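PDB 4KH9: hypothetical protein from Legionella pneumophila subsp. pneumophila, which is of unknown function but binds calcium ions and is built from three domains, the second and third of the E-set, immunoglobulin-like kind. Local coordinates for residues 64-69 with 134-139; 160-165 with 251-256. One frame throughout, in Å; residues are numbered along the deposited sequence.

Contact 1 (64-69 with 134-139); sequences ISTLAP and GKFILK
I64 and F136 face each other as an antiparallel hydrogen-bonded pair, I64 N giving to F136 O at 2.7 Å and F136 N to I64 O at 2.8 Å. S65 and K135 follow as a non-hydrogen-bonded pair, and T66 N, reaching G134 O at 2.9 Å, carries the pairing on beyond them. One side chain extends this ladder: with OG1 lodged between its backbone N and carbonyl carbon (chi1 70°), T66 receives G134 N at 3.2 Å. Threonine suits this place because its hydroxyl can take a backbone N-H, while glycine tolerates backbone angles at which a side chain would be jammed against the preceding carbonyl.

The apolar contacts lie on one face of the sheet. I64 CD1 presses against L138 CB at 3.5 Å, tight for two carbons, and the CB atoms of I64 and F136 stand side by side. The F136 ring turns its edge to I64 O, in its plane. V73 and I75 cover this face, meeting I64 and L138 respectively. They belong to strand 72-77 of a second antiparallel sheet, and this packing is consistent with a beta sandwich in the N-terminal domain.

Contact 2 (160-165 with 251-256); sequences SITYLE and EIIRRS
R255 reaches across to the backbone of T162 and grips one carbonyl oxygen with two nitrogens. NE lies 2.8 Å from T162 O and NH2 lies 3.0 Å from it, a side-on hold in which the oxygen sits at the guanidinium edge, almost exactly in its plane. The carbonyl is met less squarely: both donors come from the same face of its plane, NE well above it and NH2 tilted from it. The NE bond is the straighter, 157° at the hydrogen against 139° for NH2. A bend at chi2 (-74°) turns the long chain back along its own strand, which also lets NH1 give a hydrogen bond to R254 O.

S160 OG stands at the same guanidinium edge and accepts from T162 N at 3.0 Å, closing an ST turn that holds the loop around the gripped carbonyl.

Toward L164 the contact becomes apolar. L164 lays its CB against R255 CB at 3.6 Å, and its CD2 lies against the backbone, nearest S256 C at 3.8 Å. T162 and I253 cross at about a right angle, their CG2 methyls 3.7 Å apart, while T162 OG1 is turned to Y192 and N187. Threonine therefore serves both an apolar and a polar neighbour; I253 also packs on L185, and L164 on I183 and V244, as suits branched apolar residues in the interior.

D157 forms a salt bridge with R255 NH2, so the buried charge has an acidic partner as well as a carbonyl. The aspartate would be expected to offset the cost of burying the positive charge and to help orient the guanidinium toward T162 O, fixing the loop 160-162 to strand 251-264 where no backbone ladder joins the two segments.

How the contacts relate
Both contacts are buried, but they hold different elements. Contact 1 joins neighbouring strands of one sheet in the N-terminal domain and relies on backbone pairing, with apolar side chains on the covered face. Contact 2 joins strands that are not neighbours in the sheet order of the central domain, so the link is made by side chains, chiefly R255 bonding to a backbone carbonyl, with apolar packing beside it. Their centres lie about 12 Å apart, and they touch where L67 packs its CD2 on I252 O (3.4 Å) and I253 CD1, and A68 meets S160. D157 bridges them too, accepting from the backbone of L67 and A68 while pairing with R255, at the junction of the two domains.

Contact 1 (64-69 with 134-139)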
ATOM      1  N   ILE A  64      -9.774 -14.609  20.744  1.00 31.80           N
ATOM      2  CA  ILE A  64      -9.101 -15.050  19.532  1.00 31.33           C
ATOM      3  C   ILE A  64     -10.159 -15.880  18.805  1.00 37.03           C
ATOM      4  O   ILE A  64     -10.526 -16.940  19.310  1.00 35.95           O
ATOM      5  CB  ILE A  64      -7.770 -15.806  19.801  1.00 34.55           C
ATOM      6  CG1 ILE A  64      -6.740 -14.894  20.514  1.00 34.94           C
ATOM      7  CG2 ILE A  64      -7.209 -16.402  18.488  1.00 33.95           C
ATOM      8  CD1 ILE A  64      -5.460 -15.608  20.939  1.00 44.44           C
ATOM      9  N   SER A  65     -10.702 -15.372  17.681  1.00 32.70           N
ATOM     10  CA  SER A  65     -11.776 -16.052  16.962  1.00 32.98           C
ATOM     11  C   SER A  65     -11.246 -16.710  15.691  1.00 35.13           C
ATOM     12  O   SER A  65     -10.552 -16.083  14.896  1.00 34.44           O
ATOM     13  CB  SER A  65     -12.898 -15.064  16.628  1.00 38.74           C
ATOM     14  OG  SER A  65     -12.424 -14.026  15.787  1.00 42.95           O
ATOM     15  N   THR A  66     -11.503 -18.008  15.560  1.00 30.89           N
ATOM     16  CA  THR A  66     -11.067 -18.781  14.423  1.00 28.82           C
ATOM     17  C   THR A  66     -12.279 -19.485  13.830  1.00 30.23           C
ATOM     18  O   THR A  66     -13.223 -19.786  14.548  1.00 30.77           O
ATOM     19  CB  THR A  66      -9.922 -19.762  14.821  1.00 29.07           C
ATOM     20  OG1 THR A  66     -10.454 -20.791  15.639  1.00 29.91           O
ATOM     21  CG2 THR A  66      -8.732 -19.061  15.518  1.00 20.43           C
ATOM     22  N   LEU A  67     -12.234 -19.769  12.529  1.00 26.58           N
ATOM     23  CA  LEU A  67     -13.311 -20.434  11.801  1.00 27.58           C
ATOM     24  C   LEU A  67     -12.880 -21.821  11.291  1.00 33.12           C
ATOM     25  O   LEU A  67     -13.723 -22.614  10.824  1.00 34.39           O
ATOM     26  CB  LEU A  67     -13.762 -19.557  10.617  1.00 27.02           C
ATOM     27  CG  LEU A  67     -14.301 -18.164  10.990  1.00 30.79           C
ATOM     28  CD1 LEU A  67     -14.573 -17.337   9.743  1.00 28.61           C
ATOM     29  CD2 LEU A  67     -15.556 -18.275  11.909  1.00 35.88           C
ATOM     30  N   ALA A  68     -11.580 -22.119  11.378  1.00 27.42           N
ATOM     31  CA  ALA A  68     -11.106 -23.442  10.979  1.00 26.35           C
ATOM     32  C   ALA A  68     -10.018 -23.908  11.908  1.00 30.83           C
ATOM     33  O   ALA A  68      -9.375 -23.078  12.550  1.00 30.31           O
ATOM     34  CB  ALA A  68     -10.618 -23.422   9.546  1.00 26.64           C
ATOM     35  N   PRO A  69      -9.740 -25.223  11.984  1.00 28.99           N
ATOM     36  CA  PRO A  69      -8.648 -25.662  12.856  1.00 29.36           C
ATOM     37  C   PRO A  69      -7.285 -25.196  12.329  1.00 29.89           C
ATOM     38  O   PRO A  69      -7.126 -24.862  11.135  1.00 26.03           O
ATOM     39  CB  PRO A  69      -8.773 -27.189  12.834  1.00 32.19           C
ATOM     40  CG  PRO A  69      -9.447 -27.518  11.553  1.00 37.14           C
ATOM     41  CD  PRO A  69     -10.382 -26.367  11.294  1.00 32.20           C
ATOM     42  N   GLY A 134     -13.157 -21.820  16.942  1.00 30.12           N
ATOM     43  CA  GLY A 134     -14.189 -21.038  17.597  1.00 30.64           C
ATOM     44  C   GLY A 134     -13.612 -19.906  18.404  1.00 33.99           C
ATOM     45  O   GLY A 134     -12.667 -19.243  17.964  1.00 33.22           O
ATOM     46  N   LYS A 135     -14.170 -19.690  19.594  1.00 31.50           N
ATOM     47  CA  LYS A 135     -13.755 -18.587  20.440  1.00 32.34           C
ATOM     48  C   LYS A 135     -12.751 -19.070  21.486  1.00 37.99           C
ATOM     49  O   LYS A 135     -13.076 -19.848  22.386  1.00 38.87           O
ATOM     50  CB  LYS A 135     -14.978 -17.906  21.080  1.00 35.71           C
ATOM     51  CG  LYS A 135     -14.661 -16.853  22.130  1.00 42.69           C
ATOM     52  CD  LYS A 135     -15.951 -16.401  22.814  1.00 61.81           C
ATOM     53  CE  LYS A 135     -15.710 -15.925  24.230  1.00 77.59           C
ATOM     54  NZ  LYS A 135     -16.954 -15.412  24.871  1.00 88.39           N
ATOM     55  N   PHE A 136     -11.504 -18.632  21.305  1.00 32.42           N
ATOM     56  CA  PHE A 136     -10.402 -18.862  22.221  1.00 30.46           C
ATOM     57  C   PHE A 136     -10.251 -17.573  23.014  1.00 33.69           C
ATOM     58  O   PHE A 136     -10.593 -16.504  22.506  1.00 32.75           O
ATOM     59  CB  PHE A 136      -9.110 -19.257  21.494  1.00 30.76           C
ATOM     60  CG  PHE A 136      -9.071 -20.589  20.790  1.00 29.06           C
ATOM     61  CD1 PHE A 136      -9.699 -20.762  19.562  1.00 29.05           C
ATOM     62  CD2 PHE A 136      -8.358 -21.655  21.325  1.00 28.91           C
ATOM     63  CE1 PHE A 136      -9.647 -21.994  18.897  1.00 29.57           C
ATOM     64  CE2 PHE A 136      -8.298 -22.885  20.657  1.00 31.72           C
ATOM     65  CZ  PHE A 136      -8.926 -23.045  19.435  1.00 28.22           C
ATOM     66  N   ILE A 137      -9.803 -17.672  24.254  1.00 29.95           N
ATOM     67  CA  ILE A 137      -9.582 -16.507  25.090  1.00 32.00           C
ATOM     68  C   ILE A 137      -8.105 -16.511  25.509  1.00 37.78           C
ATOM     69  O   ILE A 137      -7.639 -17.451  26.143  1.00 37.49           O
ATOM     70  CB  ILE A 137     -10.551 -16.442  26.310  1.00 35.79           C
ATOM     71  CG1 ILE A 137     -12.029 -16.441  25.834  1.00 36.69           C
ATOM     72  CG2 ILE A 137     -10.221 -15.198  27.218  1.00 35.89           C
ATOM     73  CD1 ILE A 137     -13.097 -16.380  26.944  1.00 51.67           C
ATOM     74  N   LEU A 138      -7.369 -15.481  25.095  1.00 34.44           N
ATOM     75  CA  LEU A 138      -5.974 -15.294  25.452  1.00 33.30           C
ATOM     76  C   LEU A 138      -5.937 -14.438  26.688  1.00 33.73           C
ATOM     77  O   LEU A 138      -6.601 -13.403  26.730  1.00 32.51           O
ATOM     78  CB  LEU A 138      -5.199 -14.656  24.295  1.00 32.52           C
ATOM     79  CG  LEU A 138      -3.669 -14.483  24.486  1.00 38.37           C
ATOM     80  CD1 LEU A 138      -2.922 -15.855  24.554  1.00 37.92           C
ATOM     81  CD2 LEU A 138      -3.097 -13.573  23.389  1.00 40.46           C
ATOM     82  N   LYS A 139      -5.203 -14.867  27.695  1.00 31.37           N
ATOM     83  CA  LYS A 139      -5.165 -14.148  28.960  1.00 33.42           C
ATOM     84  C   LYS A 139      -3.746 -14.141  29.521  1.00 39.65           C
ATOM     85  O   LYS A 139      -2.951 -15.064  29.305  1.00 38.70           O
ATOM     86  CB  LYS A 139      -6.142 -14.830  29.960  1.00 37.14           C
ATOM     87  CG  LYS A 139      -6.428 -14.070  31.264  1.00 59.50           C
ATOM     88  CD  LYS A 139      -7.038 -14.986  32.327  1.00 73.26           C
ATOM     89  CE  LYS A 139      -8.540 -14.887  32.445  1.00 93.52           C
ATOM     90  NZ  LYS A 139      -8.962 -13.655  33.167  1.00109.41           N
TER

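Contact 2 (160-165 with 251-256)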
ATOM      1  N   SER A 160      -9.318 -21.427   6.880  1.00 24.09           N
ATOM      2  CA  SER A 160     -10.651 -20.869   6.658  1.00 25.22           C
ATOM      3  C   SER A 160     -10.867 -20.523   5.195  1.00 28.98           C
ATOM      4  O   SER A 160      -9.924 -20.104   4.516  1.00 27.24           O
ATOM      5  CB  SER A 160     -10.845 -19.614   7.500  1.00 27.22           C
ATOM      6  OG  SER A 160     -12.135 -19.084   7.247  1.00 29.25           O
ATOM      7  N   ILE A 161     -12.101 -20.690   4.703  1.00 28.51           N
ATOM      8  CA  ILE A 161     -12.432 -20.330   3.311  1.00 29.30           C
ATOM      9  C   ILE A 161     -13.079 -18.907   3.328  1.00 31.16           C
ATOM     10  O   ILE A 161     -13.481 -18.406   2.286  1.00 30.89           O
ATOM     11  CB  ILE A 161     -13.318 -21.403   2.605  1.00 33.69           C
ATOM     12  CG1 ILE A 161     -14.688 -21.561   3.317  1.00 35.19           C
ATOM     13  CG2 ILE A 161     -12.561 -22.759   2.533  1.00 35.23           C
ATOM     14  CD1 ILE A 161     -15.832 -22.291   2.500  1.00 41.13           C
ATOM     15  N   THR A 162     -13.146 -18.267   4.511  1.00 27.32           N
ATOM     16  CA  THR A 162     -13.704 -16.913   4.680  1.00 26.14           C
ATOM     17  C   THR A 162     -12.577 -15.900   4.556  1.00 30.01           C
ATOM     18  O   THR A 162     -11.589 -15.961   5.303  1.00 27.98           O
ATOM     19  CB  THR A 162     -14.473 -16.735   5.999  1.00 31.75           C
ATOM     20  OG1 THR A 162     -15.589 -17.608   6.009  1.00 29.20           O
ATOM     21  CG2 THR A 162     -14.997 -15.290   6.181  1.00 27.61           C
ATOM     22  N   TYR A 163     -12.708 -14.979   3.580  1.00 27.04           N
ATOM     23  CA  TYR A 163     -11.690 -13.969   3.384  1.00 27.36           C
ATOM     24  C   TYR A 163     -12.306 -12.598   3.186  1.00 32.59           C
ATOM     25  O   TYR A 163     -13.486 -12.474   2.833  1.00 34.26           O
ATOM     26  CB  TYR A 163     -10.781 -14.315   2.191  1.00 29.09           C
ATOM     27  CG  TYR A 163     -11.512 -14.460   0.878  1.00 33.52           C
ATOM     28  CD1 TYR A 163     -11.732 -13.356   0.054  1.00 35.12           C
ATOM     29  CD2 TYR A 163     -11.949 -15.710   0.431  1.00 35.45           C
ATOM     30  CE1 TYR A 163     -12.360 -13.490  -1.181  1.00 35.75           C
ATOM     31  CE2 TYR A 163     -12.600 -15.850  -0.796  1.00 36.94           C
ATOM     32  CZ  TYR A 163     -12.786 -14.738  -1.606  1.00 40.73           C
ATOM     33  OH  TYR A 163     -13.404 -14.853  -2.824  1.00 41.01           O
ATOM     34  N   LEU A 164     -11.492 -11.578   3.424  1.00 29.93           N
ATOM     35  CA  LEU A 164     -11.845 -10.182   3.209  1.00 29.06           C
ATOM     36  C   LEU A 164     -11.141  -9.723   1.975  1.00 33.59           C
ATOM     37  O   LEU A 164      -9.929  -9.913   1.879  1.00 33.80           O
ATOM     38  CB  LEU A 164     -11.453  -9.315   4.416  1.00 28.22           C
ATOM     39  CG  LEU A 164     -11.813  -7.828   4.323  1.00 32.25           C
ATOM     40  CD1 LEU A 164     -13.320  -7.621   4.443  1.00 31.47           C
ATOM     41  CD2 LEU A 164     -11.081  -7.034   5.360  1.00 34.95           C
ATOM     42  N   GLU A 165     -11.872  -9.141   1.019  1.00 30.46           N
ATOM     43  CA  GLU A 165     -11.242  -8.610  -0.195  1.00 29.65           C
ATOM     44  C   GLU A 165     -11.331  -7.059  -0.188  1.00 31.65           C
ATOM     45  O   GLU A 165     -12.387  -6.523   0.062  1.00 27.24           O
ATOM     46  CB  GLU A 165     -11.874  -9.214  -1.453  1.00 30.94           C
ATOM     47  CG  GLU A 165     -11.145  -8.776  -2.710  1.00 38.12           C
ATOM     48  CD  GLU A 165     -11.600  -9.476  -3.975  1.00 58.23           C
ATOM     49  OE1 GLU A 165     -11.378 -10.702  -4.076  1.00 48.98           O
ATOM     50  OE2 GLU A 165     -12.135  -8.796  -4.882  1.00 45.81           O
ATOM     51  N   GLU A 251     -20.771 -18.156  15.714  1.00 49.56           N
ATOM     52  CA  GLU A 251     -19.402 -17.889  15.277  1.00 47.62           C
ATOM     53  C   GLU A 251     -19.140 -16.421  14.978  1.00 46.20           C
ATOM     54  O   GLU A 251     -19.896 -15.781  14.257  1.00 44.81           O
ATOM     55  CB  GLU A 251     -19.077 -18.698  14.017  1.00 49.08           C
ATOM     56  CG  GLU A 251     -19.129 -20.196  14.189  1.00 59.55           C
ATOM     57  CD  GLU A 251     -18.847 -20.891  12.877  1.00 96.76           C
ATOM     58  OE1 GLU A 251     -17.652 -21.115  12.577  1.00 91.74           O
ATOM     59  OE2 GLU A 251     -19.811 -21.175  12.128  1.00102.42           O
ATOM     60  N   ILE A 252     -18.028 -15.913  15.508  1.00 41.11           N
ATOM     61  CA  ILE A 252     -17.508 -14.573  15.260  1.00 39.92           C
ATOM     62  C   ILE A 252     -16.689 -14.641  13.964  1.00 39.07           C
ATOM     63  O   ILE A 252     -15.792 -15.492  13.829  1.00 37.82           O
ATOM     64  CB  ILE A 252     -16.674 -14.032  16.471  1.00 43.29           C
ATOM     65  CG1 ILE A 252     -17.476 -14.006  17.806  1.00 45.19           C
ATOM     66  CG2 ILE A 252     -16.000 -12.683  16.172  1.00 42.28           C
ATOM     67  CD1 ILE A 252     -18.575 -12.962  17.966  1.00 60.28           C
ATOM     68  N   ILE A 253     -17.038 -13.773  13.010  1.00 32.31           N
ATOM     69  CA  ILE A 253     -16.340 -13.617  11.745  1.00 31.26           C
ATOM     70  C   ILE A 253     -15.587 -12.301  11.836  1.00 34.04           C
ATOM     71  O   ILE A 253     -16.199 -11.217  11.828  1.00 35.03           O
ATOM     72  CB  ILE A 253     -17.268 -13.688  10.490  1.00 34.94           C
ATOM     73  CG1 ILE A 253     -18.473 -14.690  10.619  1.00 37.35           C
ATOM     74  CG2 ILE A 253     -16.470 -13.825   9.188  1.00 34.79           C
ATOM     75  CD1 ILE A 253     -18.197 -16.142  10.640  1.00 41.88           C
ATOM     76  N   ARG A 254     -14.275 -12.388  11.969  1.00 28.80           N
ATOM     77  CA  ARG A 254     -13.435 -11.196  12.091  1.00 28.81           C
ATOM     78  C   ARG A 254     -12.338 -11.225  11.056  1.00 31.84           C
ATOM     79  O   ARG A 254     -11.592 -12.204  10.974  1.00 29.39           O
ATOM     80  CB  ARG A 254     -12.834 -11.109  13.508  1.00 29.71           C
ATOM     81  CG  ARG A 254     -11.843  -9.989  13.673  1.00 38.85           C
ATOM     82  CD  ARG A 254     -12.389  -8.776  14.352  1.00 51.41           C
ATOM     83  NE  ARG A 254     -11.359  -7.747  14.530  1.00 54.00           N
ATOM     84  CZ  ARG A 254     -10.684  -7.529  15.659  1.00 60.24           C
ATOM     85  NH1 ARG A 254     -10.904  -8.282  16.734  1.00 35.73           N
ATOM     86  NH2 ARG A 254      -9.787  -6.558  15.724  1.00 49.50           N
ATOM     87  N   ARG A 255     -12.260 -10.156  10.237  1.00 28.09           N
ATOM     88  CA  ARG A 255     -11.221 -10.023   9.238  1.00 25.93           C
ATOM     89  C   ARG A 255     -10.717  -8.590   9.191  1.00 28.77           C
ATOM     90  O   ARG A 255     -11.487  -7.647   9.305  1.00 29.25           O
ATOM     91  CB  ARG A 255     -11.716 -10.460   7.838  1.00 26.12           C
ATOM     92  CG  ARG A 255     -12.032 -11.947   7.596  1.00 21.04           C
ATOM     93  CD  ARG A 255     -10.788 -12.777   7.491  1.00 23.31           C
ATOM     94  NE  ARG A 255     -11.051 -14.223   7.437  1.00 21.47           N
ATOM     95  CZ  ARG A 255     -11.035 -15.052   8.481  1.00 31.29           C
ATOM     96  NH1 ARG A 255     -10.858 -14.584   9.715  1.00 24.12           N
ATOM     97  NH2 ARG A 255     -11.221 -16.349   8.303  1.00 23.20           N
ATOM     98  N   SER A 256      -9.423  -8.428   8.985  1.00 25.64           N
ATOM     99  CA  SER A 256      -8.822  -7.130   8.781  1.00 25.98           C
ATOM    100  C   SER A 256      -7.993  -7.205   7.516  1.00 33.20           C
ATOM    101  O   SER A 256      -7.554  -8.286   7.122  1.00 33.16           O
ATOM    102  CB  SER A 256      -8.022  -6.647   9.987  1.00 27.60           C
ATOM    103  OG  SER A 256      -6.747  -7.239   9.987  1.00 40.30           O
TER